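Local coordinates for protein MlnE (Bacillus amyloliquefaciens subsp. plantarum, PDB 5D2E) that probably reduces beta-keto groups of the growing polyketide with NADPH, as an N-terminal B-type ketoreductase of the macrolactin assembly line, at residues L277-A282 against V389-A394; L301-R306 against Q315-L320; L328-D333 against I344-Q349. All coordinates share one frame; numbering follows the deposited sequence.

From the N terminus, the chain enters the ketoreductase's cofactor-binding core on strand 275-279, which opens contact 1. That contact closes only at helix 386-394, more than a hundred residues later, and its long loop contains both of the others. Contact 2 folds helix 311-321 back onto strand 300-304 and is complete before contact 3 joins strand 326-329 and the following loop to helix 337-351; these two therefore follow in series and do not cross. Strand 300-304 lies between the other two strands, bonded to 275-279 through I278 and to 326-329 through L328. At their C-terminal ends, all three strand segments reach the NADP.

Contact 1 of 3, residues L277-A282 against V389-A394. With NAP (NADP nicotinamide-adenine-dinucleotide phosphate), chain B.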
loop_
_atom_site.group_PDB
_atom_site.type_symbol
_atom_site.label_atom_id
_atom_site.label_comp_id
_atom_site.label_asym_id
_atom_site.label_seq_id
_atom_site.Cartn_x
_atom_site.Cartn_y
_atom_site.Cartn_z
ATOM N N LEU A 277 1.960 -6.727 21.290
ATOM C CA LEU A 277 3.229 -6.455 20.595
ATOM C C LEU A 277 3.072 -5.196 19.808
ATOM O O LEU A 277 2.135 -5.063 19.052
ATOM C CB LEU A 277 3.554 -7.577 19.644
ATOM C CG LEU A 277 4.702 -7.420 18.627
ATOM C CD1 LEU A 277 6.001 -7.168 19.384
ATOM C CD2 LEU A 277 4.807 -8.677 17.788
ATOM N N ILE A 278 4.007 -4.271 19.971
ATOM C CA ILE A 278 4.055 -3.092 19.163
ATOM C C ILE A 278 5.374 -3.088 18.466
ATOM O O ILE A 278 6.444 -2.910 19.092
ATOM C CB ILE A 278 3.919 -1.845 19.997
ATOM C CG1 ILE A 278 2.682 -1.965 20.882
ATOM C CG2 ILE A 278 3.782 -0.611 19.141
ATOM C CD1 ILE A 278 2.385 -0.735 21.731
ATOM N N THR A 279 5.310 -3.256 17.157
ATOM C CA THR A 279 6.507 -3.152 16.344
ATOM C C THR A 279 6.790 -1.677 16.098
ATOM O O THR A 279 5.855 -0.826 16.061
ATOM C CB THR A 279 6.374 -3.878 14.973
ATOM O OG1 THR A 279 5.453 -3.185 14.146
ATOM C CG2 THR A 279 6.043 -5.350 15.152
ATOM N N GLY A 280 8.073 -1.331 16.001
ATOM C CA GLY A 280 8.438 0.097 16.071
ATOM C C GLY A 280 7.976 0.737 17.379
ATOM O O GLY A 280 7.711 1.948 17.436
ATOM N N GLY A 281 7.966 -0.091 18.426
ATOM C CA GLY A 281 7.407 0.227 19.735
ATOM C C GLY A 281 8.170 1.281 20.518
ATOM O O GLY A 281 7.589 1.901 21.389
ATOM N N ALA A 282 9.442 1.500 20.176
ATOM C CA ALA A 282 10.199 2.610 20.776
ATOM C C ALA A 282 10.172 3.907 19.917
ATOM O O ALA A 282 10.701 4.907 20.351
ATOM C CB ALA A 282 11.624 2.192 21.034
ATOM N N VAL A 389 3.805 -9.489 6.572
ATOM C CA VAL A 389 3.462 -10.877 6.215
ATOM C C VAL A 389 4.040 -11.821 7.235
ATOM O O VAL A 389 3.378 -12.780 7.644
ATOM C CB VAL A 389 3.872 -11.219 4.752
ATOM C CG1 VAL A 389 3.633 -12.685 4.404
ATOM C CG2 VAL A 389 3.059 -10.320 3.764
ATOM N N TRP A 390 5.270 -11.541 7.673
ATOM C CA TRP A 390 5.902 -12.411 8.648
ATOM C C TRP A 390 5.226 -12.384 9.990
ATOM O O TRP A 390 5.142 -13.442 10.694
ATOM C CB TRP A 390 7.368 -12.083 8.791
ATOM C CG TRP A 390 8.201 -12.157 7.551
ATOM C CD1 TRP A 390 9.328 -11.442 7.339
ATOM C CD2 TRP A 390 8.049 -13.010 6.410
ATOM N NE1 TRP A 390 9.864 -11.724 6.115
ATOM C CE2 TRP A 390 9.139 -12.731 5.539
ATOM C CE3 TRP A 390 7.139 -14.008 6.038
ATOM C CZ2 TRP A 390 9.322 -13.381 4.288
ATOM C CZ3 TRP A 390 7.350 -14.685 4.791
ATOM C CH2 TRP A 390 8.416 -14.343 3.932
ATOM N N LEU A 391 4.687 -11.214 10.362
ATOM C CA LEU A 391 3.974 -11.080 11.638
ATOM C C LEU A 391 2.670 -11.868 11.588
ATOM O O LEU A 391 2.328 -12.574 12.504
ATOM C CB LEU A 391 3.663 -9.634 11.922
ATOM C CG LEU A 391 4.808 -8.742 12.375
ATOM C CD1 LEU A 391 4.548 -7.263 12.179
ATOM C CD2 LEU A 391 5.035 -9.032 13.871
ATOM N N ASP A 392 1.940 -11.754 10.500
ATOM C CA ASP A 392 0.734 -12.549 10.337
ATOM C C ASP A 392 1.072 -14.055 10.357
ATOM O O ASP A 392 0.362 -14.837 10.985
ATOM C CB ASP A 392 0.058 -12.240 9.030
ATOM C CG ASP A 392 -1.056 -13.248 8.684
ATOM O OD1 ASP A 392 -2.134 -13.104 9.272
ATOM O OD2 ASP A 392 -0.822 -14.126 7.849
ATOM N N LYS A 393 2.119 -14.429 9.643
ATOM C CA LYS A 393 2.516 -15.810 9.473
ATOM C C LYS A 393 2.953 -16.412 10.810
ATOM O O LYS A 393 2.410 -17.413 11.223
ATOM C CB LYS A 393 3.635 -15.930 8.474
ATOM C CG LYS A 393 3.902 -17.368 8.019
ATOM C CD LYS A 393 4.961 -17.301 6.913
ATOM C CE LYS A 393 5.180 -18.634 6.201
ATOM N NZ LYS A 393 6.151 -18.532 5.111
ATOM N N ALA A 394 3.866 -15.745 11.511
ATOM C CA ALA A 394 4.304 -16.241 12.831
ATOM C C ALA A 394 3.183 -16.298 13.853
ATOM O O ALA A 394 3.246 -17.097 14.759
ATOM C CB ALA A 394 5.407 -15.365 13.369
HETATM P PA NAP B . 9.512 6.292 13.831
HETATM O O1A NAP B . 9.588 7.082 15.165
HETATM O O2A NAP B . 10.700 6.136 12.899
HETATM O O5B NAP B . 9.135 4.809 14.325
HETATM C C5B NAP B . 9.202 3.732 13.399
HETATM C C4B NAP B . 9.978 2.671 14.140
HETATM O O4B NAP B . 10.092 1.526 13.267
HETATM C C3B NAP B . 11.435 3.063 14.510
HETATM O O3B NAP B . 11.579 3.180 15.929
HETATM C C2B NAP B . 12.285 1.886 14.003
HETATM O O2B NAP B . 13.241 1.504 14.953
HETATM C C1B NAP B . 11.219 0.803 13.711
HETATM N N9A NAP B . 11.574 -0.117 12.638
HETATM C C8A NAP B . 11.928 0.190 11.331
HETATM N N7A NAP B . 12.251 -0.949 10.626
HETATM C C5A NAP B . 12.028 -1.988 11.456
HETATM C C6A NAP B . 12.163 -3.424 11.371
HETATM N N6A NAP B . 12.555 -3.957 10.168
HETATM N N1A NAP B . 11.919 -4.190 12.528
HETATM C C2A NAP B . 11.532 -3.596 13.672
HETATM N N3A NAP B . 11.387 -2.250 13.819
HETATM C C4A NAP B . 11.619 -1.430 12.789
HETATM O O3 NAP B . 8.252 6.808 12.933
HETATM P PN NAP B . 6.780 7.229 13.471
HETATM O O1N NAP B . 6.519 8.690 13.154
HETATM O O2N NAP B . 6.631 6.562 14.814
HETATM O O5D NAP B . 5.734 6.435 12.528
HETATM C C5D NAP B . 5.450 5.061 12.921
HETATM C C4D NAP B . 4.575 4.338 11.887
HETATM O O4D NAP B . 3.418 5.086 11.545
HETATM C C3D NAP B . 5.372 4.156 10.588
HETATM O O3D NAP B . 5.156 2.844 10.100
HETATM C C2D NAP B . 4.842 5.226 9.650
HETATM O O2D NAP B . 4.993 4.861 8.249
HETATM C C1D NAP B . 3.377 5.438 10.130
HETATM N N1N NAP B . 2.942 6.827 9.836
HETATM C C2N NAP B . 3.408 7.898 10.578
HETATM C C3N NAP B . 3.042 9.235 10.341
HETATM C C7N NAP B . 3.571 10.414 11.206
HETATM O O7N NAP B . 3.278 11.579 10.924
HETATM N N7N NAP B . 4.334 10.236 12.294
HETATM C C4N NAP B . 2.179 9.477 9.262
HETATM C C5N NAP B . 1.742 8.397 8.484
HETATM C C6N NAP B . 2.113 7.075 8.796
HETATM P P2B NAP B . 14.642 0.723 14.590
HETATM O O1X NAP B . 15.444 1.573 13.615
HETATM O O2X NAP B . 15.335 0.498 15.972
HETATM O O3X NAP B . 14.223 -0.569 13.945
#
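T279 and L391 meet end to end across this buried contact, a small example of how one leucine can seat a helix against a strand of a parallel sheet. The T279 methyl CG2 lies 3.8 Å from L391 CD1 and only slightly farther from CD2. The second methyl of the leucine also serves L277, two residues earlier on the same face of the strand: L391 CD2 is 3.9 Å from CD2 of L277, whose side chain runs at a slant to it. CD2 of L391 thus bridges L277 and T279, while CD1 rests on T279 CG2 alone.

Torsions explain the division of labour. L277 holds CG anti to its amide nitrogen (chi1 170°), which sends the branch out toward the helix. In T279 it is the hydroxyl that sits between the backbone N and the carbonyl carbon (chi1 69°), leaving the methyl to face the leucine. OG1 is engaged beyond the two segments, hydrogen-bonded to H359 ND1 and A361 N.

Farther out, L277 also packs on L343 and I344 of helix 337-351, while D392, next to L391 on the helix, forms salt bridges with R435 and R440. Beyond T279 the strand breaks into a type II turn from I278 to G281. Here G280 has a positive phi of 58°, and its CA approaches NAP O4B at 3.6 Å, close enough that the lack of a side chain matters. G281 is consistent with the first glycine of a Rossmann-type GxGxxG loop.

The chemistry is cleanly partitioned: the helix touches the strand through methyl groups alone, without a hydrogen bond, while the threonine's polar end is satisfied elsewhere, so the contact is purely apolar, and it ends where the strand turns toward the adenosine ribose of the NADP.

Contact 2 of 3, residues L301-R306 against Q315-L320. With NAP (NADP nicotinamide-adenine-dinucleotide phosphate), chain B.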
loop_
_atom_site.group_PDB
_atom_site.type_symbol
_atom_site.label_atom_id
_atom_site.label_comp_id
_atom_site.label_asym_id
_atom_site.label_seq_id
_atom_site.Cartn_x
_atom_site.Cartn_y
_atom_site.Cartn_z
ATOM N N LEU A 301 3.297 -5.465 27.665
ATOM C CA LEU A 301 3.660 -4.890 26.366
ATOM C C LEU A 301 5.020 -5.352 25.916
ATOM O O LEU A 301 5.978 -5.309 26.705
ATOM C CB LEU A 301 3.684 -3.392 26.512
ATOM C CG LEU A 301 2.343 -2.766 26.770
ATOM C CD1 LEU A 301 2.402 -1.282 27.105
ATOM C CD2 LEU A 301 1.437 -2.985 25.610
ATOM N N ILE A 302 5.159 -5.757 24.654
ATOM C CA ILE A 302 6.496 -6.023 24.077
ATOM C C ILE A 302 6.729 -5.033 22.966
ATOM O O ILE A 302 5.889 -4.916 22.083
ATOM C CB ILE A 302 6.574 -7.409 23.525
ATOM C CG1 ILE A 302 6.305 -8.428 24.625
ATOM C CG2 ILE A 302 7.928 -7.647 22.843
ATOM C CD1 ILE A 302 4.848 -8.778 24.806
ATOM N N LEU A 303 7.744 -4.180 23.117
ATOM C CA LEU A 303 8.087 -3.132 22.116
ATOM C C LEU A 303 9.239 -3.708 21.355
ATOM O O LEU A 303 10.161 -4.286 21.983
ATOM C CB LEU A 303 8.569 -1.864 22.816
ATOM C CG LEU A 303 7.698 -1.212 23.909
ATOM C CD1 LEU A 303 8.183 0.153 24.366
ATOM C CD2 LEU A 303 6.251 -1.106 23.448
ATOM N N THR A 304 9.176 -3.635 20.007
ATOM C CA THR A 304 10.208 -4.194 19.169
ATOM C C THR A 304 10.675 -3.158 18.182
ATOM O O THR A 304 9.895 -2.359 17.662
ATOM C CB THR A 304 9.767 -5.514 18.477
ATOM O OG1 THR A 304 9.383 -6.451 19.478
ATOM C CG2 THR A 304 10.879 -6.115 17.804
ATOM N N GLY A 305 11.992 -3.095 18.035
ATOM C CA GLY A 305 12.665 -2.324 16.955
ATOM C C GLY A 305 13.971 -3.054 16.661
ATOM O O GLY A 305 14.338 -4.020 17.337
ATOM N N ARG A 306 14.677 -2.633 15.625
ATOM C CA ARG A 306 15.919 -3.305 15.248
ATOM C C ARG A 306 17.069 -2.961 16.199
ATOM O O ARG A 306 17.899 -3.816 16.468
ATOM C CB ARG A 306 16.321 -2.869 13.844
ATOM C CG ARG A 306 15.488 -3.602 12.775
ATOM C CD ARG A 306 15.754 -2.972 11.454
ATOM N NE ARG A 306 15.454 -1.549 11.557
ATOM C CZ ARG A 306 15.797 -0.663 10.634
ATOM N NH1 ARG A 306 16.388 -1.096 9.520
ATOM N NH2 ARG A 306 15.489 0.630 10.793
ATOM N N GLN A 315 14.290 3.949 29.830
ATOM C CA GLN A 315 13.445 4.975 30.326
ATOM C C GLN A 315 11.985 4.738 29.888
ATOM O O GLN A 315 11.051 4.935 30.665
ATOM C CB GLN A 315 13.899 6.322 29.803
ATOM C CG GLN A 315 15.173 6.791 30.501
ATOM C CD GLN A 315 15.836 8.035 29.889
ATOM O OE1 GLN A 315 15.379 8.569 28.874
ATOM N NE2 GLN A 315 16.964 8.485 30.509
ATOM N N LYS A 316 11.804 4.303 28.640
ATOM C CA LYS A 316 10.468 4.076 28.127
ATOM C C LYS A 316 9.813 2.921 28.860
ATOM O O LYS A 316 8.644 2.991 29.227
ATOM C CB LYS A 316 10.523 3.840 26.599
ATOM C CG LYS A 316 10.641 5.121 25.788
ATOM C CD LYS A 316 10.756 4.764 24.297
ATOM C CE LYS A 316 11.659 5.700 23.531
ATOM N NZ LYS A 316 11.001 6.974 23.384
ATOM N N LEU A 317 10.552 1.840 29.046
ATOM C CA LEU A 317 10.024 0.722 29.720
ATOM C C LEU A 317 9.635 1.109 31.175
ATOM O O LEU A 317 8.539 0.726 31.688
ATOM C CB LEU A 317 11.029 -0.427 29.713
ATOM C CG LEU A 317 11.452 -0.957 28.351
ATOM C CD1 LEU A 317 12.428 -2.099 28.563
ATOM C CD2 LEU A 317 10.189 -1.428 27.591
ATOM N N SER A 318 10.478 1.916 31.811
ATOM C CA SER A 318 10.188 2.356 33.170
ATOM C C SER A 318 8.917 3.175 33.253
ATOM O O SER A 318 8.121 3.005 34.209
ATOM C CB SER A 318 11.348 3.199 33.748
ATOM O OG SER A 318 12.481 2.361 33.833
ATOM N N ALA A 319 8.736 4.075 32.297
ATOM C CA ALA A 319 7.580 4.961 32.276
ATOM C C ALA A 319 6.332 4.106 32.082
ATOM O O ALA A 319 5.303 4.421 32.620
ATOM C CB ALA A 319 7.660 5.981 31.165
ATOM N N LEU A 320 6.457 3.025 31.327
ATOM C CA LEU A 320 5.319 2.155 31.072
ATOM C C LEU A 320 5.009 1.337 32.316
ATOM O O LEU A 320 3.838 1.152 32.640
ATOM C CB LEU A 320 5.574 1.208 29.898
ATOM C CG LEU A 320 5.560 1.920 28.550
ATOM C CD1 LEU A 320 6.011 0.957 27.481
ATOM C CD2 LEU A 320 4.192 2.472 28.190
HETATM P PA NAP B . 9.512 6.292 13.831
HETATM O O1A NAP B . 9.588 7.082 15.165
HETATM O O2A NAP B . 10.700 6.136 12.899
HETATM O O5B NAP B . 9.135 4.809 14.325
HETATM C C5B NAP B . 9.202 3.732 13.399
HETATM C C4B NAP B . 9.978 2.671 14.140
HETATM O O4B NAP B . 10.092 1.526 13.267
HETATM C C3B NAP B . 11.435 3.063 14.510
HETATM O O3B NAP B . 11.579 3.180 15.929
HETATM C C2B NAP B . 12.285 1.886 14.003
HETATM O O2B NAP B . 13.241 1.504 14.953
HETATM C C1B NAP B . 11.219 0.803 13.711
HETATM N N9A NAP B . 11.574 -0.117 12.638
HETATM C C8A NAP B . 11.928 0.190 11.331
HETATM N N7A NAP B . 12.251 -0.949 10.626
HETATM C C5A NAP B . 12.028 -1.988 11.456
HETATM C C6A NAP B . 12.163 -3.424 11.371
HETATM N N6A NAP B . 12.555 -3.957 10.168
HETATM N N1A NAP B . 11.919 -4.190 12.528
HETATM C C2A NAP B . 11.532 -3.596 13.672
HETATM N N3A NAP B . 11.387 -2.250 13.819
HETATM C C4A NAP B . 11.619 -1.430 12.789
HETATM O O3 NAP B . 8.252 6.808 12.933
HETATM P PN NAP B . 6.780 7.229 13.471
HETATM O O1N NAP B . 6.519 8.690 13.154
HETATM O O2N NAP B . 6.631 6.562 14.814
HETATM O O5D NAP B . 5.734 6.435 12.528
HETATM C C5D NAP B . 5.450 5.061 12.921
HETATM C C4D NAP B . 4.575 4.338 11.887
HETATM O O4D NAP B . 3.418 5.086 11.545
HETATM C C3D NAP B . 5.372 4.156 10.588
HETATM O O3D NAP B . 5.156 2.844 10.100
HETATM C C2D NAP B . 4.842 5.226 9.650
HETATM O O2D NAP B . 4.993 4.861 8.249
HETATM C C1D NAP B . 3.377 5.438 10.130
HETATM N N1N NAP B . 2.942 6.827 9.836
HETATM C C2N NAP B . 3.408 7.898 10.578
HETATM C C3N NAP B . 3.042 9.235 10.341
HETATM C C7N NAP B . 3.571 10.414 11.206
HETATM O O7N NAP B . 3.278 11.579 10.924
HETATM N N7N NAP B . 4.334 10.236 12.294
HETATM C C4N NAP B . 2.179 9.477 9.262
HETATM C C5N NAP B . 1.742 8.397 8.484
HETATM C C6N NAP B . 2.113 7.075 8.796
HETATM P P2B NAP B . 14.642 0.723 14.590
HETATM O O1X NAP B . 15.444 1.573 13.615
HETATM O O2X NAP B . 15.335 0.498 15.972
HETATM O O3X NAP B . 14.223 -0.569 13.945
#
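L303 overlaps two leucines of the returning helix with a single methyl. Its CD1 meets L320 CD1 at 3.9 Å, the two branches reaching toward each other end on, and it also lies 4.1 Å from L317 CD2, where the side chains slide past one another in opposite directions. L301, two residues earlier on the strand, adds a looser touch: its CD1 stands 4.3 Å from L320 CD1, which thereby serves both strand leucines. Strand 301-304 and helix 315-320 run nearly antiparallel at 160°, so that L301 lies nearest L320 and L303 nearest L317 along the backbones. Y287 of helix 284-296 packs on L320, and A327 of the next strand touches both L317 and L320.

R306 gives one phosphate oxygen of the cofactor two hydrogen bonds, from its backbone N (2.7 Å to NAP O3X) and from NE (2.9 Å to the same atom, almost straight at 174°). NH2 gives a third, more bent, to the neighbouring O1X at 3.0 Å. The side chain curls at its third torsion (chi3 -56°), bringing the guanidinium over the adenine, with NAP N7A 3.2 Å above its plane and toward the rim, while O3X stays in plane at its edge. The guanidinium supplies two of the three hydrogen bonds, and its charge is probably balanced by the 2'-phosphate.

Strand 300-304, the packed helix and parallel strand 326-329 form the second beta-alpha-beta unit of a Rossmann fold, and an arginine just after the unit's first strand, clasping the 2'-phosphate, is the familiar signature of NADP-binding short-chain reductases.

Contact 3 of 3, residues L328-D333 against I344-Q349; sequences LYVPAD and IKYIKQ. With NAP (NADP nicotinamide-adenine-dinucleotide phosphate), chain B.
The Y346 ring lies across the ends of V330 and L328, and the two approach it differently. L328 arrives at the ring's edge, near its plane: CD1 is 3.9 Å from Y346 OH and 4.2 Å from CE2. V330 comes at the ring at a slant, its CG2 packing on CE2 at 3.9 Å. One flank of the tyrosine, from CE2 to the hydroxyl oxygen, therefore carries the whole contact, which is pure van der Waals packing near the surface.

How the ring gets there follows from the helix side. With chi1 at 170° the Y346 ring extends opposite its amide nitrogen, from the helix toward the strand. V330 answers with CG2, the methyl beside its backbone N, while Y329, between L328 and V330 in sequence, projects to the other face, where it packs on L303 and gives its hydroxyl a hydrogen bond with S307 O.

Beyond V330 the chain runs on to the adenine. The exocyclic amine N6A of NAP donates to D333 OD1 at 2.9 Å, with an angle of 143°, and the carbonyl oxygen of A332 lies 3.3 Å from NAP C2A. D333 is itself positioned by a second shell, S335 OG on the same OD1 and E339 OE1 on the backbone N. The aspartate thereby recognises the adenine amine at the Rossmann-fold pocket.

In the wider fold, V330 also touches L343 and L328 touches F351, whereas I347 reaches I302 and V275. Helix 337-351 thus packs on one face of the parallel strands, touching 326-329, 300-304 and 275-279 before the chain enters strand 356-359.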
loop_
_atom_site.group_PDB
_atom_site.type_symbol
_atom_site.label_atom_id
_atom_site.label_comp_id
_atom_site.label_asym_id
_atom_site.label_seq_id
_atom_site.Cartn_x
_atom_site.Cartn_y
_atom_site.Cartn_z
ATOM N N LEU A 328 8.606 -5.122 27.991
ATOM C CA LEU A 328 9.900 -5.528 27.556
ATOM C C LEU A 328 10.229 -4.793 26.252
ATOM O O LEU A 328 9.312 -4.366 25.509
ATOM C CB LEU A 328 9.926 -7.009 27.280
ATOM C CG LEU A 328 9.562 -7.852 28.496
ATOM C CD1 LEU A 328 9.684 -9.294 28.057
ATOM C CD2 LEU A 328 10.535 -7.532 29.618
ATOM N N TYR A 329 11.520 -4.579 26.024
ATOM C CA TYR A 329 12.032 -4.166 24.720
ATOM C C TYR A 329 12.806 -5.324 24.167
ATOM O O TYR A 329 13.814 -5.714 24.692
ATOM C CB TYR A 329 12.912 -2.932 24.774
ATOM C CG TYR A 329 13.447 -2.542 23.414
ATOM C CD1 TYR A 329 12.601 -1.953 22.456
ATOM C CD2 TYR A 329 14.777 -2.791 23.055
ATOM C CE1 TYR A 329 13.085 -1.634 21.164
ATOM C CE2 TYR A 329 15.257 -2.463 21.769
ATOM C CZ TYR A 329 14.410 -1.859 20.833
ATOM O OH TYR A 329 14.828 -1.535 19.549
ATOM N N VAL A 330 12.387 -5.810 23.014
ATOM C CA VAL A 330 13.005 -6.962 22.436
ATOM C C VAL A 330 13.425 -6.595 21.024
ATOM O O VAL A 330 12.551 -6.418 20.146
ATOM C CB VAL A 330 11.975 -8.123 22.436
ATOM C CG1 VAL A 330 12.523 -9.334 21.730
ATOM C CG2 VAL A 330 11.530 -8.462 23.874
ATOM N N PRO A 331 14.755 -6.452 20.793
ATOM C CA PRO A 331 15.303 -6.133 19.469
ATOM C C PRO A 331 14.997 -7.235 18.448
ATOM O O PRO A 331 15.152 -8.404 18.739
ATOM C CB PRO A 331 16.811 -6.039 19.691
ATOM C CG PRO A 331 17.004 -5.962 21.138
ATOM C CD PRO A 331 15.824 -6.554 21.810
ATOM N N ALA A 332 14.552 -6.836 17.256
ATOM C CA ALA A 332 14.301 -7.784 16.178
ATOM C C ALA A 332 14.087 -7.008 14.897
ATOM O O ALA A 332 13.568 -5.877 14.913
ATOM C CB ALA A 332 13.107 -8.669 16.465
ATOM N N ASP A 333 14.529 -7.590 13.801
ATOM C CA ASP A 333 14.277 -7.018 12.490
ATOM C C ASP A 333 13.070 -7.813 11.938
ATOM O O ASP A 333 13.203 -8.932 11.487
ATOM C CB ASP A 333 15.500 -7.124 11.607
ATOM C CG ASP A 333 15.275 -6.564 10.250
ATOM O OD1 ASP A 333 14.085 -6.366 9.898
ATOM O OD2 ASP A 333 16.275 -6.375 9.516
ATOM N N ILE A 344 7.700 -14.137 18.123
ATOM C CA ILE A 344 6.380 -14.613 18.554
ATOM C C ILE A 344 6.558 -15.820 19.509
ATOM O O ILE A 344 5.929 -15.859 20.577
ATOM C CB ILE A 344 5.468 -14.979 17.365
ATOM C CG1 ILE A 344 5.240 -13.767 16.417
ATOM C CG2 ILE A 344 4.177 -15.592 17.851
ATOM C CD1 ILE A 344 4.856 -12.455 17.011
ATOM N N LYS A 345 7.453 -16.721 19.177
ATOM C CA LYS A 345 7.790 -17.844 20.081
ATOM C C LYS A 345 8.222 -17.409 21.476
ATOM O O LYS A 345 7.783 -17.987 22.480
ATOM C CB LYS A 345 8.852 -18.717 19.448
ATOM C CG LYS A 345 8.227 -19.629 18.432
ATOM C CD LYS A 345 9.239 -20.288 17.522
ATOM C CE LYS A 345 8.452 -21.257 16.661
ATOM N NZ LYS A 345 9.205 -21.656 15.456
ATOM N N TYR A 346 9.028 -16.366 21.542
ATOM C CA TYR A 346 9.515 -15.861 22.807
ATOM C C TYR A 346 8.409 -15.233 23.596
ATOM O O TYR A 346 8.372 -15.366 24.844
ATOM C CB TYR A 346 10.657 -14.908 22.581
ATOM C CG TYR A 346 11.088 -14.134 23.802
ATOM C CD1 TYR A 346 11.970 -14.687 24.718
ATOM C CD2 TYR A 346 10.592 -12.851 24.054
ATOM C CE1 TYR A 346 12.364 -13.971 25.845
ATOM C CE2 TYR A 346 10.981 -12.128 25.179
ATOM C CZ TYR A 346 11.873 -12.708 26.069
ATOM O OH TYR A 346 12.274 -12.035 27.195
ATOM N N ILE A 347 7.495 -14.547 22.903
ATOM C CA ILE A 347 6.380 -13.930 23.578
ATOM C C ILE A 347 5.479 -15.055 24.137
ATOM O O ILE A 347 4.987 -14.958 25.284
ATOM C CB ILE A 347 5.569 -13.029 22.646
ATOM C CG1 ILE A 347 6.345 -11.787 22.304
ATOM C CG2 ILE A 347 4.262 -12.649 23.284
ATOM C CD1 ILE A 347 5.663 -10.931 21.268
ATOM N N LYS A 348 5.281 -16.109 23.346
ATOM C CA LYS A 348 4.412 -17.226 23.796
ATOM C C LYS A 348 4.987 -17.925 25.030
ATOM O O LYS A 348 4.284 -18.112 26.024
ATOM C CB LYS A 348 4.178 -18.281 22.697
ATOM C CG LYS A 348 2.881 -19.074 22.948
ATOM C CD LYS A 348 2.647 -20.321 22.081
ATOM C CE LYS A 348 3.029 -20.152 20.616
ATOM N NZ LYS A 348 4.390 -20.693 20.289
ATOM N N GLN A 349 6.253 -18.301 24.935
ATOM C CA GLN A 349 7.004 -18.891 26.046
ATOM C C GLN A 349 7.083 -17.977 27.256
ATOM O O GLN A 349 6.961 -18.431 28.365
ATOM C CB GLN A 349 8.414 -19.273 25.583
ATOM C CG GLN A 349 9.439 -19.463 26.692
ATOM C CD GLN A 349 10.333 -20.671 26.470
ATOM O OE1 GLN A 349 11.549 -20.542 26.327
ATOM N NE2 GLN A 349 9.724 -21.863 26.440
HETATM P PA NAP B . 9.512 6.292 13.831
HETATM O O1A NAP B . 9.588 7.082 15.165
HETATM O O2A NAP B . 10.700 6.136 12.899
HETATM O O5B NAP B . 9.135 4.809 14.325
HETATM C C5B NAP B . 9.202 3.732 13.399
HETATM C C4B NAP B . 9.978 2.671 14.140
HETATM O O4B NAP B . 10.092 1.526 13.267
HETATM C C3B NAP B . 11.435 3.063 14.510
HETATM O O3B NAP B . 11.579 3.180 15.929
HETATM C C2B NAP B . 12.285 1.886 14.003
HETATM O O2B NAP B . 13.241 1.504 14.953
HETATM C C1B NAP B . 11.219 0.803 13.711
HETATM N N9A NAP B . 11.574 -0.117 12.638
HETATM C C8A NAP B . 11.928 0.190 11.331
HETATM N N7A NAP B . 12.251 -0.949 10.626
HETATM C C5A NAP B . 12.028 -1.988 11.456
HETATM C C6A NAP B . 12.163 -3.424 11.371
HETATM N N6A NAP B . 12.555 -3.957 10.168
HETATM N N1A NAP B . 11.919 -4.190 12.528
HETATM C C2A NAP B . 11.532 -3.596 13.672
HETATM N N3A NAP B . 11.387 -2.250 13.819
HETATM C C4A NAP B . 11.619 -1.430 12.789
HETATM O O3 NAP B . 8.252 6.808 12.933
HETATM P PN NAP B . 6.780 7.229 13.471
HETATM O O1N NAP B . 6.519 8.690 13.154
HETATM O O2N NAP B . 6.631 6.562 14.814
HETATM O O5D NAP B . 5.734 6.435 12.528
HETATM C C5D NAP B . 5.450 5.061 12.921
HETATM C C4D NAP B . 4.575 4.338 11.887
HETATM O O4D NAP B . 3.418 5.086 11.545
HETATM C C3D NAP B . 5.372 4.156 10.588
HETATM O O3D NAP B . 5.156 2.844 10.100
HETATM C C2D NAP B . 4.842 5.226 9.650
HETATM O O2D NAP B . 4.993 4.861 8.249
HETATM C C1D NAP B . 3.377 5.438 10.130
HETATM N N1N NAP B . 2.942 6.827 9.836
HETATM C C2N NAP B . 3.408 7.898 10.578
HETATM C C3N NAP B . 3.042 9.235 10.341
HETATM C C7N NAP B . 3.571 10.414 11.206
HETATM O O7N NAP B . 3.278 11.579 10.924
HETATM N N7N NAP B . 4.334 10.236 12.294
HETATM C C4N NAP B . 2.179 9.477 9.262
HETATM C C5N NAP B . 1.742 8.397 8.484
HETATM C C6N NAP B . 2.113 7.075 8.796
HETATM P P2B NAP B . 14.642 0.723 14.590
HETATM O O1X NAP B . 15.444 1.573 13.615
HETATM O O2X NAP B . 15.335 0.498 15.972
HETATM O O3X NAP B . 14.223 -0.569 13.945
#